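Local coordinates for protein Phospholipase/Carboxylesterase (Haliangium ochraceum, PDB 4Q82) that probably hydrolyses ester bonds, as a serine phospholipase or carboxylesterase of the alpha/beta-hydrolase fold, at residues D115-S118 with P122-V125; P81-W86 with D267-L272; I89-D94 with L104-P109; N173-H178 with V208-F213. One frame throughout, in Å; residues are numbered along the deposited sequence.

Four contacts illustrate how an alpha/beta-hydrolase packs loops and helices round its central sheet. Contacts 1 and 2 lie about 10 Å apart between centres and share neighbouring strands: Val124 O is 2.8 Å from Met83 N, a probable hydrogen bond. Contact 3 belongs to the loops beyond the sheet, yet Pro108 from it packs on Trp117 of contact 1, and Pro109 on Phe85 of contact 2. Contact 4, about 23 Å from contact 1 between centres, is joined to contact 2 where Trp271 meets the strand at 210-213. The modified serine at position 165, probably the nucleophile, is tied to contact 3, whose Ile89 N hydrogen-bonds to its sulfonyl adduct.

Contact 1: residues D115-S118 with P122-V125; sequences DEWS and PFVV
Trp117 presents one corner of its indole, the CZ2 atom, to both Phe123 and Val125, and so closes the loop that leads from helix 107-113 into strand 124-128 of the alpha/beta-hydrolase sheet. The two aromatic side chains cross at about a right angle, and the approach of Trp117 CZ2 to Phe123 CD2, 4.2 Å, slants to both rings, so this is a touch of carbon on carbon and not a stack. Val125 comes nearer, its CG2 methyl lying 3.7 Å from Trp117 CZ2. With CG anti to the backbone N (chi1 -177°), the indole extends from the loop toward the strand; the other methyl of Val125, CG1, packs on Pro108. The rest of the indole is wrapped by further partners: Tyr70 and Tyr269 meet it edge-to-face, and Arg121 makes a cation-pi contact. Buried as it is, the ring still has a polar mate for its N-H. Trp117 NE1 donates to a water 2.9 Å away that sits at the ring edge and in its plane, and the oxygen of that water is 2.7 Å from Phe123 O, to which it is hydrogen-bonded.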
loop_
_atom_site.group_PDB
_atom_site.type_symbol
_atom_site.label_atom_id
_atom_site.label_comp_id
_atom_site.label_asym_id
_atom_site.label_seq_id
_atom_site.Cartn_x
_atom_site.Cartn_y
_atom_site.Cartn_z
ATOM N N ASP A 115 -3.032 13.461 12.687
ATOM C CA ASP A 115 -1.915 14.414 12.583
ATOM C C ASP A 115 -0.575 13.809 13.015
ATOM O O ASP A 115 0.291 14.522 13.536
ATOM C CB ASP A 115 -2.202 15.678 13.403
ATOM C CG ASP A 115 -3.394 16.432 12.889
ATOM O OD1 ASP A 115 -3.671 16.355 11.665
ATOM O OD2 ASP A 115 -4.048 17.120 13.694
ATOM N N GLU A 116 -0.408 12.506 12.775
ATOM C CA GLU A 116 0.813 11.793 13.122
ATOM C C GLU A 116 1.583 11.380 11.865
ATOM O O GLU A 116 2.481 10.545 11.922
ATOM C CB GLU A 116 0.490 10.550 13.984
ATOM C CG GLU A 116 -0.187 10.905 15.318
ATOM C CD GLU A 116 -0.699 9.673 16.078
ATOM O OE1 GLU A 116 -0.604 8.558 15.543
ATOM O OE2 GLU A 116 -1.177 9.812 17.223
ATOM N N TRP A 117 1.221 11.974 10.738
ATOM C CA TRP A 117 1.876 11.708 9.454
ATOM C C TRP A 117 2.748 12.906 9.081
ATOM O O TRP A 117 2.226 13.974 8.757
ATOM C CB TRP A 117 0.803 11.441 8.394
ATOM C CG TRP A 117 1.289 11.078 7.018
ATOM C CD1 TRP A 117 1.525 11.942 5.964
ATOM C CD2 TRP A 117 1.549 9.757 6.526
ATOM N NE1 TRP A 117 1.908 11.218 4.851
ATOM C CE2 TRP A 117 1.942 9.882 5.176
ATOM C CE3 TRP A 117 1.485 8.470 7.103
ATOM C CZ2 TRP A 117 2.276 8.776 4.394
ATOM C CZ3 TRP A 117 1.819 7.370 6.324
ATOM C CH2 TRP A 117 2.205 7.531 4.976
ATOM N N SER A 118 4.068 12.750 9.160
ATOM C CA SER A 118 4.974 13.883 8.938
ATOM C C SER A 118 4.705 14.660 7.644
ATOM O O SER A 118 4.500 14.068 6.592
ATOM C CB SER A 118 6.427 13.403 8.926
ATOM O OG SER A 118 7.276 14.466 8.555
ATOM N N PRO A 122 6.272 13.129 1.022
ATOM C CA PRO A 122 5.865 13.814 -0.216
ATOM C C PRO A 122 4.742 13.131 -0.996
ATOM O O PRO A 122 4.367 13.661 -2.057
ATOM C CB PRO A 122 7.148 13.804 -1.043
ATOM C CG PRO A 122 7.800 12.503 -0.650
ATOM C CD PRO A 122 7.533 12.386 0.849
ATOM N N PHE A 123 4.222 12.015 -0.486
ATOM C CA PHE A 123 3.219 11.215 -1.200
ATOM C C PHE A 123 1.824 11.826 -1.247
ATOM O O PHE A 123 1.307 12.288 -0.227
ATOM C CB PHE A 123 3.062 9.824 -0.557
ATOM C CG PHE A 123 4.353 9.163 -0.148
ATOM C CD1 PHE A 123 5.055 8.357 -1.037
ATOM C CD2 PHE A 123 4.830 9.293 1.158
ATOM C CE1 PHE A 123 6.235 7.706 -0.648
ATOM C CE2 PHE A 123 5.984 8.661 1.565
ATOM C CZ PHE A 123 6.707 7.850 0.669
ATOM N N VAL A 124 1.183 11.766 -2.413
ATOM C CA VAL A 124 -0.265 11.677 -2.432
ATOM C C VAL A 124 -0.606 10.315 -1.831
ATOM O O VAL A 124 -0.040 9.305 -2.262
ATOM C CB VAL A 124 -0.837 11.791 -3.862
ATOM C CG1 VAL A 124 -2.318 11.462 -3.878
ATOM C CG2 VAL A 124 -0.574 13.199 -4.419
ATOM N N VAL A 125 -1.495 10.267 -0.836
ATOM C CA VAL A 125 -1.884 8.970 -0.248
ATOM C C VAL A 125 -3.368 8.742 -0.456
ATOM O O VAL A 125 -4.198 9.528 0.029
ATOM C CB VAL A 125 -1.568 8.877 1.276
ATOM C CG1 VAL A 125 -1.893 7.457 1.811
ATOM C CG2 VAL A 125 -0.088 9.178 1.536
HETATM O O HOH W 1 2.667 12.030 2.140
#

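Contact 2: residues P81-W86 with D267-L272; sequences PLMVFW and DIYAWL
Strand 81-86 and the helical turn at 268-272 come nearest at Met83 and Leu272, whose CA atoms are 9.3 Å apart, a spacing that side chains have to bridge. Met83, present as selenomethionine, does most of the bridging. Its chain runs out extended from the strand and then bends at the last torsion (chi3 -60°), which turns the terminal methyl CE in between two residues of the helix. From there CE meets the edge of the Tyr269 ring, close to its plane, 3.7 Å from Tyr269 CD1, with the two side chains crossing at about a right angle. The same methyl lies 3.8 Å from Leu272 CD1. Tyr269 is itself well held: Ile268 CG1 sits 3.7 Å above the centre of one face of the ring, and its hydroxyl is hydrogen-bonded to Tyr260 O. The start of the helix is fixed by an N-cap. Asp267 OD1 accepts from Ala270 N at 3.0 Å in a nearly straight bond (173°) that arrives from above the carboxylate plane, and it takes a second, weak bond from Tyr269 N. Here the C-terminal helix 268-273 of the alpha/beta-hydrolase fold packs over part of one face of the sheet, with Leu272 also resting on Tyr160 of the next strand. Across the contact itself there is no hydrogen bond; three buried residues meet through carbon alone, so the attachment of helix to sheet depends at this point on shape and exclusion of water, while the polar work is done at the cap and at the tyrosine hydroxyl.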
loop_
_atom_site.group_PDB
_atom_site.type_symbol
_atom_site.label_atom_id
_atom_site.label_comp_id
_atom_site.label_asym_id
_atom_site.label_seq_id
_atom_site.Cartn_x
_atom_site.Cartn_y
_atom_site.Cartn_z
ATOM N N PRO A 81 5.037 11.773 -5.753
ATOM C CA PRO A 81 4.934 10.309 -5.677
ATOM C C PRO A 81 3.552 9.917 -5.189
ATOM O O PRO A 81 2.901 10.706 -4.507
ATOM C CB PRO A 81 6.017 9.917 -4.660
ATOM C CG PRO A 81 6.307 11.179 -3.895
ATOM C CD PRO A 81 6.068 12.309 -4.848
ATOM N N LEU A 82 3.099 8.725 -5.561
ATOM C CA LEU A 82 1.767 8.268 -5.212
ATOM C C LEU A 82 1.861 7.005 -4.374
ATOM O O LEU A 82 2.625 6.085 -4.695
ATOM C CB LEU A 82 0.926 7.994 -6.467
ATOM C CG LEU A 82 -0.378 7.213 -6.283
ATOM C CD1 LEU A 82 -1.363 8.053 -5.490
ATOM C CD2 LEU A 82 -0.960 6.883 -7.657
HETATM N N MSE A 83 1.084 6.968 -3.296
HETATM C CA MSE A 83 0.941 5.765 -2.501
HETATM C C MSE A 83 -0.521 5.373 -2.453
HETATM O O MSE A 83 -1.363 6.176 -2.038
HETATM C CB MSE A 83 1.472 5.983 -1.075
HETATM C CG MSE A 83 1.319 4.761 -0.171
HETATM SE SE MSE A 83 1.740 5.177 1.706
HETATM C CE MSE A 83 3.601 5.743 1.480
ATOM N N VAL A 84 -0.830 4.141 -2.855
ATOM C CA VAL A 84 -2.204 3.661 -2.719
ATOM C C VAL A 84 -2.184 2.558 -1.668
ATOM O O VAL A 84 -1.433 1.576 -1.788
ATOM C CB VAL A 84 -2.779 3.155 -4.045
ATOM C CG1 VAL A 84 -4.221 2.605 -3.853
ATOM C CG2 VAL A 84 -2.789 4.299 -5.095
ATOM N N PHE A 85 -2.984 2.749 -0.625
ATOM C CA PHE A 85 -3.003 1.836 0.528
ATOM C C PHE A 85 -4.326 1.073 0.587
ATOM O O PHE A 85 -5.401 1.697 0.502
ATOM C CB PHE A 85 -2.810 2.615 1.840
ATOM C CG PHE A 85 -3.304 1.852 3.058
ATOM C CD1 PHE A 85 -2.560 0.792 3.566
ATOM C CD2 PHE A 85 -4.522 2.171 3.657
ATOM C CE1 PHE A 85 -3.012 0.045 4.703
ATOM C CE2 PHE A 85 -4.990 1.454 4.759
ATOM C CZ PHE A 85 -4.232 0.383 5.294
ATOM N N TRP A 86 -4.252 -0.258 0.753
ATOM C CA TRP A 86 -5.441 -1.116 0.855
ATOM C C TRP A 86 -5.579 -1.708 2.259
ATOM O O TRP A 86 -4.682 -2.407 2.754
ATOM C CB TRP A 86 -5.383 -2.241 -0.199
ATOM C CG TRP A 86 -5.406 -1.701 -1.575
ATOM C CD1 TRP A 86 -4.331 -1.286 -2.317
ATOM C CD2 TRP A 86 -6.564 -1.473 -2.381
ATOM N NE1 TRP A 86 -4.761 -0.815 -3.536
ATOM C CE2 TRP A 86 -6.124 -0.908 -3.595
ATOM C CE3 TRP A 86 -7.932 -1.690 -2.192
ATOM C CZ2 TRP A 86 -6.998 -0.583 -4.629
ATOM C CZ3 TRP A 86 -8.812 -1.330 -3.221
ATOM C CH2 TRP A 86 -8.331 -0.802 -4.427
ATOM N N ASP A 267 12.135 1.922 8.179
ATOM C CA ASP A 267 11.664 3.139 7.488
ATOM C C ASP A 267 11.213 2.790 6.087
ATOM O O ASP A 267 11.956 2.939 5.091
ATOM C CB ASP A 267 12.732 4.227 7.463
ATOM C CG ASP A 267 12.174 5.577 6.975
ATOM O OD1 ASP A 267 11.046 5.634 6.421
ATOM O OD2 ASP A 267 12.866 6.590 7.146
ATOM N N ILE A 268 9.975 2.321 6.016
ATOM C CA ILE A 268 9.406 1.919 4.743
ATOM C C ILE A 268 9.247 3.103 3.791
ATOM O O ILE A 268 9.255 2.891 2.593
ATOM C CB ILE A 268 8.032 1.238 4.919
ATOM C CG1 ILE A 268 7.072 2.125 5.722
ATOM C CG2 ILE A 268 8.218 -0.141 5.593
ATOM C CD1 ILE A 268 5.566 1.615 5.680
ATOM N N TYR A 269 9.087 4.323 4.318
ATOM C CA TYR A 269 8.880 5.497 3.456
ATOM C C TYR A 269 10.168 5.883 2.711
ATOM O O TYR A 269 10.150 6.137 1.500
ATOM C CB TYR A 269 8.323 6.671 4.284
ATOM C CG TYR A 269 7.103 6.181 5.050
ATOM C CD1 TYR A 269 5.987 5.722 4.368
ATOM C CD2 TYR A 269 7.085 6.137 6.454
ATOM C CE1 TYR A 269 4.856 5.200 5.045
ATOM C CE2 TYR A 269 5.937 5.649 7.141
ATOM C CZ TYR A 269 4.842 5.184 6.418
ATOM O OH TYR A 269 3.727 4.679 7.075
ATOM N N ALA A 270 11.283 5.912 3.420
ATOM C CA ALA A 270 12.552 6.175 2.777
ATOM C C ALA A 270 12.848 5.089 1.731
ATOM O O ALA A 270 13.326 5.392 0.635
ATOM C CB ALA A 270 13.672 6.259 3.820
ATOM N N TRP A 271 12.537 3.839 2.067
ATOM C CA TRP A 271 12.791 2.724 1.154
ATOM C C TRP A 271 11.946 2.868 -0.117
ATOM O O TRP A 271 12.469 2.738 -1.231
ATOM C CB TRP A 271 12.512 1.365 1.831
ATOM C CG TRP A 271 12.812 0.196 0.909
ATOM C CD1 TRP A 271 14.043 -0.360 0.639
ATOM C CD2 TRP A 271 11.864 -0.524 0.110
ATOM N NE1 TRP A 271 13.904 -1.402 -0.273
ATOM C CE2 TRP A 271 12.579 -1.515 -0.611
ATOM C CE3 TRP A 271 10.472 -0.435 -0.061
ATOM C CZ2 TRP A 271 11.943 -2.419 -1.483
ATOM C CZ3 TRP A 271 9.847 -1.331 -0.930
ATOM C CH2 TRP A 271 10.584 -2.309 -1.624
ATOM N N LEU A 272 10.647 3.133 0.037
ATOM C CA LEU A 272 9.801 3.360 -1.140
ATOM C C LEU A 272 10.390 4.444 -2.028
ATOM O O LEU A 272 10.602 4.248 -3.226
ATOM C CB LEU A 272 8.373 3.747 -0.727
ATOM C CG LEU A 272 7.495 2.580 -0.238
ATOM C CD1 LEU A 272 6.141 3.122 0.288
ATOM C CD2 LEU A 272 7.232 1.590 -1.352
#

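Contact 3: residues I89-D94 with L104-P109; sequences IGENGD and LANGPP
Glu91 leans on Ala105 with its aliphatic part and faces Asn106 with its carboxylate. Glu91 CG lies 4.0 Å from Ala105 CB, a plain carbon contact, whereas Glu91 OE1 stands 3.4 Å from Asn106 OD1. Those two oxygens are both acceptors, so as modelled no hydrogen bond joins them; the carboxylate and amide planes stand 87° apart, and the ND2 branch of Asn106 is turned to the far side of its amide. A bend at chi2 (66°) folds the end of Glu91 back toward its own loop, bringing OE2 to 3.7 Å from Gly90 CA. An alanine in place of Glu91 would keep the CB but is likely to leave Ala105 and the amide of Asn106 without the chain that covers them. In alpha/beta-hydrolases the loop after this strand, 80-86 here, commonly supplies a backbone N-H to the oxyanion hole, and Ile89 N, hydrogen-bonded to the sulfonylated serine at position 165, is consistent with that role. Behind the first shell, backbone groups and Asn92 tie the loop down. Asn92 N bonds back to Ile89 O at 3.2 Å, closing the short turn that carries Glu91. Glu91 O accepts from Gln129 NE2, and Asn92 ND2 reaches the carbonyl oxygens of Gly132 and Gly134. On the other segment, Ala105 O accepts from Arg110 NH1, and Asn106 rests on Trp256. Gly107, with positive phi, then turns the chain toward Pro108, which packs on Met83 and Phe85 of strand 80-86.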
loop_
_atom_site.group_PDB
_atom_site.type_symbol
_atom_site.label_atom_id
_atom_site.label_comp_id
_atom_site.label_asym_id
_atom_site.label_seq_id
_atom_site.Cartn_x
_atom_site.Cartn_y
_atom_site.Cartn_z
ATOM N N ILE A 89 -9.616 -6.733 6.113
ATOM C CA ILE A 89 -11.015 -7.161 5.907
ATOM C C ILE A 89 -11.994 -6.539 6.920
ATOM O O ILE A 89 -13.194 -6.344 6.625
ATOM C CB ILE A 89 -11.101 -8.714 5.928
ATOM C CG1 ILE A 89 -12.336 -9.227 5.182
ATOM C CG2 ILE A 89 -11.011 -9.247 7.366
ATOM C CD1 ILE A 89 -12.269 -10.742 4.911
ATOM N N GLY A 90 -11.496 -6.192 8.102
ATOM C CA GLY A 90 -12.350 -5.611 9.125
ATOM C C GLY A 90 -12.895 -4.260 8.721
ATOM O O GLY A 90 -13.905 -3.774 9.251
ATOM N N GLU A 91 -12.224 -3.629 7.776
ATOM C CA GLU A 91 -12.596 -2.282 7.409
ATOM C C GLU A 91 -13.351 -2.219 6.065
ATOM O O GLU A 91 -13.574 -1.124 5.548
ATOM C CB GLU A 91 -11.335 -1.398 7.394
ATOM C CG GLU A 91 -10.803 -1.110 8.799
ATOM C CD GLU A 91 -10.284 -2.347 9.541
ATOM O OE1 GLU A 91 -9.376 -3.029 9.031
ATOM O OE2 GLU A 91 -10.799 -2.642 10.642
ATOM N N ASN A 92 -13.767 -3.377 5.530
ATOM C CA ASN A 92 -14.625 -3.413 4.338
ATOM C C ASN A 92 -15.898 -2.581 4.574
ATOM O O ASN A 92 -16.428 -2.535 5.692
ATOM C CB ASN A 92 -15.044 -4.849 3.962
ATOM C CG ASN A 92 -13.916 -5.674 3.335
ATOM O OD1 ASN A 92 -12.763 -5.235 3.234
ATOM N ND2 ASN A 92 -14.254 -6.902 2.936
ATOM N N GLY A 93 -16.399 -1.929 3.531
ATOM C CA GLY A 93 -17.654 -1.182 3.665
ATOM C C GLY A 93 -18.104 -0.673 2.315
ATOM O O GLY A 93 -17.412 -0.915 1.319
ATOM N N ASP A 94 -19.225 0.055 2.261
ATOM C CA ASP A 94 -19.831 0.313 0.959
ATOM C C ASP A 94 -19.311 1.559 0.252
ATOM O O ASP A 94 -19.854 1.955 -0.782
ATOM C CB ASP A 94 -21.367 0.382 1.085
ATOM C CG ASP A 94 -21.851 1.537 1.956
ATOM O OD1 ASP A 94 -21.077 2.476 2.247
ATOM O OD2 ASP A 94 -23.038 1.504 2.354
ATOM N N LEU A 104 -10.256 4.504 8.532
ATOM C CA LEU A 104 -9.321 5.271 9.352
ATOM C C LEU A 104 -8.693 4.454 10.496
ATOM O O LEU A 104 -7.821 4.958 11.208
ATOM C CB LEU A 104 -10.003 6.510 9.947
ATOM C CG LEU A 104 -10.639 7.477 8.953
ATOM C CD1 LEU A 104 -11.320 8.613 9.728
ATOM C CD2 LEU A 104 -9.565 8.019 7.994
ATOM N N ALA A 105 -9.127 3.204 10.665
ATOM C CA ALA A 105 -8.693 2.381 11.805
ATOM C C ALA A 105 -7.193 2.063 11.808
ATOM O O ALA A 105 -6.547 2.056 12.864
ATOM C CB ALA A 105 -9.467 1.080 11.835
ATOM N N ASN A 106 -6.644 1.784 10.636
ATOM C CA ASN A 106 -5.264 1.304 10.542
ATOM C C ASN A 106 -4.510 1.947 9.406
ATOM O O ASN A 106 -5.105 2.426 8.442
ATOM C CB ASN A 106 -5.210 -0.234 10.290
ATOM C CG ASN A 106 -5.958 -1.036 11.308
ATOM O OD1 ASN A 106 -6.818 -1.874 10.960
ATOM N ND2 ASN A 106 -5.620 -0.848 12.570
ATOM N N GLY A 107 -3.182 1.892 9.473
ATOM C CA GLY A 107 -2.391 2.242 8.311
ATOM C C GLY A 107 -2.240 3.741 8.105
ATOM O O GLY A 107 -2.603 4.539 8.969
ATOM N N PRO A 108 -1.691 4.135 6.946
ATOM C CA PRO A 108 -1.488 5.555 6.645
ATOM C C PRO A 108 -2.697 6.449 6.965
ATOM O O PRO A 108 -2.468 7.496 7.582
ATOM C CB PRO A 108 -1.181 5.547 5.144
ATOM C CG PRO A 108 -0.391 4.257 4.979
ATOM C CD PRO A 108 -1.161 3.265 5.876
ATOM N N PRO A 109 -3.940 6.054 6.589
ATOM C CA PRO A 109 -5.012 7.031 6.859
ATOM C C PRO A 109 -5.259 7.247 8.355
ATOM O O PRO A 109 -5.701 8.332 8.753
ATOM C CB PRO A 109 -6.237 6.410 6.164
ATOM C CG PRO A 109 -5.936 4.923 6.113
ATOM C CD PRO A 109 -4.448 4.890 5.828
#

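Contact 4: residues N173-H178 with V208-F213; sequences NYLRAH and VPIWGF
His178 N to Tyr174 O, at 2.9 Å, is the shortest polar bond within the two segments; with the next, Ala177 N to Asn173 O at 3.0 Å, it closes the helical turn that holds Leu175 up to Val208 and Ile210. Leu175 carries the whole contact from the helix side, one methyl for each partner. Its CD1 meets Ile210 CD1 tip to tip at 3.9 Å, and its CD2 lies more loosely, 4.4 Å from Val208 CG1. Ile210 points its longer branch at the helix: CG1 stands anti to the carbonyl carbon (chi1 -54°) and the chain is extended beyond it, so CD1 is the atom that arrives first. All three residues are buried, and no hydrogen bond crosses between them. The backbone around the receiving side chains is pinned instead by Gln243, whose amide accepts from Ile210 N and donates to Val208 O. On the outer side of the helix, Arg176 forms a salt bridge with Asp200. This is helix-on-sheet packing of the alpha/beta-hydrolase kind: helix 167-178 lies between strands 158-163 and 186-190 in the chain, yet Leu175 reaches one strand further, to 210-215. Tyr174 packs on helix 138-151 beside it, and Ile210 touches Leu189 of the neighbouring strand, while Trp211 and Phe213 turn to Ile268 of helix 268-273.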
loop_
_atom_site.group_PDB
_atom_site.type_symbol
_atom_site.label_atom_id
_atom_site.label_comp_id
_atom_site.label_asym_id
_atom_site.label_seq_id
_atom_site.Cartn_x
_atom_site.Cartn_y
_atom_site.Cartn_z
ATOM N N ASN A 173 -2.079 -10.560 -5.291
ATOM C CA ASN A 173 -2.820 -11.125 -6.421
ATOM C C ASN A 173 -2.819 -10.175 -7.613
ATOM O O ASN A 173 -2.851 -10.603 -8.776
ATOM C CB ASN A 173 -4.243 -11.446 -6.004
ATOM C CG ASN A 173 -4.324 -12.764 -5.277
ATOM O OD1 ASN A 173 -3.511 -13.669 -5.531
ATOM N ND2 ASN A 173 -5.299 -12.896 -4.384
ATOM N N TYR A 174 -2.791 -8.883 -7.305
ATOM C CA TYR A 174 -2.681 -7.862 -8.347
ATOM C C TYR A 174 -1.380 -8.046 -9.127
ATOM O O TYR A 174 -1.365 -8.002 -10.366
ATOM C CB TYR A 174 -2.745 -6.459 -7.737
ATOM C CG TYR A 174 -2.174 -5.390 -8.645
ATOM C CD1 TYR A 174 -2.910 -4.898 -9.732
ATOM C CD2 TYR A 174 -0.890 -4.874 -8.422
ATOM C CE1 TYR A 174 -2.382 -3.931 -10.587
ATOM C CE2 TYR A 174 -0.349 -3.892 -9.284
ATOM C CZ TYR A 174 -1.102 -3.428 -10.350
ATOM O OH TYR A 174 -0.577 -2.462 -11.192
ATOM N N LEU A 175 -0.288 -8.255 -8.390
ATOM C CA LEU A 175 1.002 -8.488 -9.025
ATOM C C LEU A 175 0.998 -9.798 -9.811
ATOM O O LEU A 175 1.578 -9.888 -10.887
ATOM C CB LEU A 175 2.125 -8.485 -7.979
ATOM C CG LEU A 175 2.459 -7.124 -7.376
ATOM C CD1 LEU A 175 3.469 -7.295 -6.235
ATOM C CD2 LEU A 175 3.002 -6.184 -8.450
ATOM N N ARG A 176 0.323 -10.813 -9.295
ATOM C CA ARG A 176 0.269 -12.075 -10.023
ATOM C C ARG A 176 -0.425 -11.907 -11.373
ATOM O O ARG A 176 0.009 -12.467 -12.401
ATOM C CB ARG A 176 -0.450 -13.145 -9.205
ATOM C CG ARG A 176 -0.493 -14.458 -9.954
ATOM C CD ARG A 176 -1.321 -15.515 -9.258
ATOM N NE ARG A 176 -1.262 -16.755 -10.035
ATOM C CZ ARG A 176 -2.004 -17.829 -9.790
ATOM N NH1 ARG A 176 -2.876 -17.816 -8.793
ATOM N NH2 ARG A 176 -1.874 -18.908 -10.549
ATOM N N ALA A 177 -1.501 -11.128 -11.382
ATOM C CA ALA A 177 -2.299 -10.978 -12.595
ATOM C C ALA A 177 -1.671 -10.007 -13.574
ATOM O O ALA A 177 -1.777 -10.191 -14.785
ATOM C CB ALA A 177 -3.712 -10.518 -12.254
ATOM N N HIS A 178 -1.035 -8.966 -13.045
ATOM C CA HIS A 178 -0.663 -7.805 -13.853
ATOM C C HIS A 178 0.825 -7.451 -13.828
ATOM O O HIS A 178 1.189 -6.324 -14.171
ATOM C CB HIS A 178 -1.489 -6.594 -13.405
ATOM C CG HIS A 178 -2.959 -6.787 -13.592
ATOM N ND1 HIS A 178 -3.518 -7.013 -14.833
ATOM C CD2 HIS A 178 -3.984 -6.806 -12.709
ATOM C CE1 HIS A 178 -4.825 -7.163 -14.706
ATOM N NE2 HIS A 178 -5.133 -7.044 -13.426
ATOM N N VAL A 208 10.061 -6.475 -9.568
ATOM C CA VAL A 208 9.356 -5.478 -8.765
ATOM C C VAL A 208 9.941 -5.433 -7.354
ATOM O O VAL A 208 10.011 -6.460 -6.696
ATOM C CB VAL A 208 7.856 -5.816 -8.664
ATOM C CG1 VAL A 208 7.139 -4.812 -7.795
ATOM C CG2 VAL A 208 7.235 -5.863 -10.052
ATOM N N PRO A 209 10.362 -4.249 -6.881
ATOM C CA PRO A 209 10.914 -4.180 -5.525
ATOM C C PRO A 209 9.806 -4.385 -4.505
ATOM O O PRO A 209 8.778 -3.700 -4.593
ATOM C CB PRO A 209 11.497 -2.753 -5.429
ATOM C CG PRO A 209 11.511 -2.221 -6.835
ATOM C CD PRO A 209 10.425 -2.955 -7.584
ATOM N N ILE A 210 9.989 -5.333 -3.590
ATOM C CA ILE A 210 8.988 -5.607 -2.568
ATOM C C ILE A 210 9.632 -5.713 -1.179
ATOM O O ILE A 210 10.706 -6.311 -1.018
ATOM C CB ILE A 210 8.206 -6.919 -2.866
ATOM C CG1 ILE A 210 7.613 -6.878 -4.280
ATOM C CG2 ILE A 210 7.111 -7.116 -1.779
ATOM C CD1 ILE A 210 6.942 -8.208 -4.728
ATOM N N TRP A 211 8.991 -5.098 -0.188
ATOM C CA TRP A 211 9.363 -5.309 1.205
ATOM C C TRP A 211 8.173 -5.967 1.889
ATOM O O TRP A 211 7.102 -5.359 2.032
ATOM C CB TRP A 211 9.730 -3.987 1.880
ATOM C CG TRP A 211 10.397 -4.114 3.227
ATOM C CD1 TRP A 211 10.458 -5.222 4.026
ATOM C CD2 TRP A 211 11.092 -3.072 3.916
ATOM N NE1 TRP A 211 11.160 -4.918 5.192
ATOM C CE2 TRP A 211 11.567 -3.606 5.130
ATOM C CE3 TRP A 211 11.367 -1.728 3.613
ATOM C CZ2 TRP A 211 12.303 -2.842 6.051
ATOM C CZ3 TRP A 211 12.092 -0.962 4.524
ATOM C CH2 TRP A 211 12.557 -1.523 5.730
ATOM N N GLY A 212 8.347 -7.228 2.280
ATOM C CA GLY A 212 7.278 -7.973 2.928
ATOM C C GLY A 212 7.512 -8.023 4.429
ATOM O O GLY A 212 8.667 -8.140 4.887
ATOM N N PHE A 213 6.422 -7.920 5.186
ATOM C CA PHE A 213 6.445 -7.906 6.668
ATOM C C PHE A 213 5.481 -8.941 7.197
ATOM O O PHE A 213 4.366 -9.050 6.663
ATOM C CB PHE A 213 5.986 -6.559 7.243
ATOM C CG PHE A 213 6.952 -5.440 7.048
ATOM C CD1 PHE A 213 7.044 -4.783 5.824
ATOM C CD2 PHE A 213 7.753 -5.033 8.104
ATOM C CE1 PHE A 213 7.951 -3.717 5.635
ATOM C CE2 PHE A 213 8.682 -3.964 7.940
ATOM C CZ PHE A 213 8.767 -3.309 6.710
#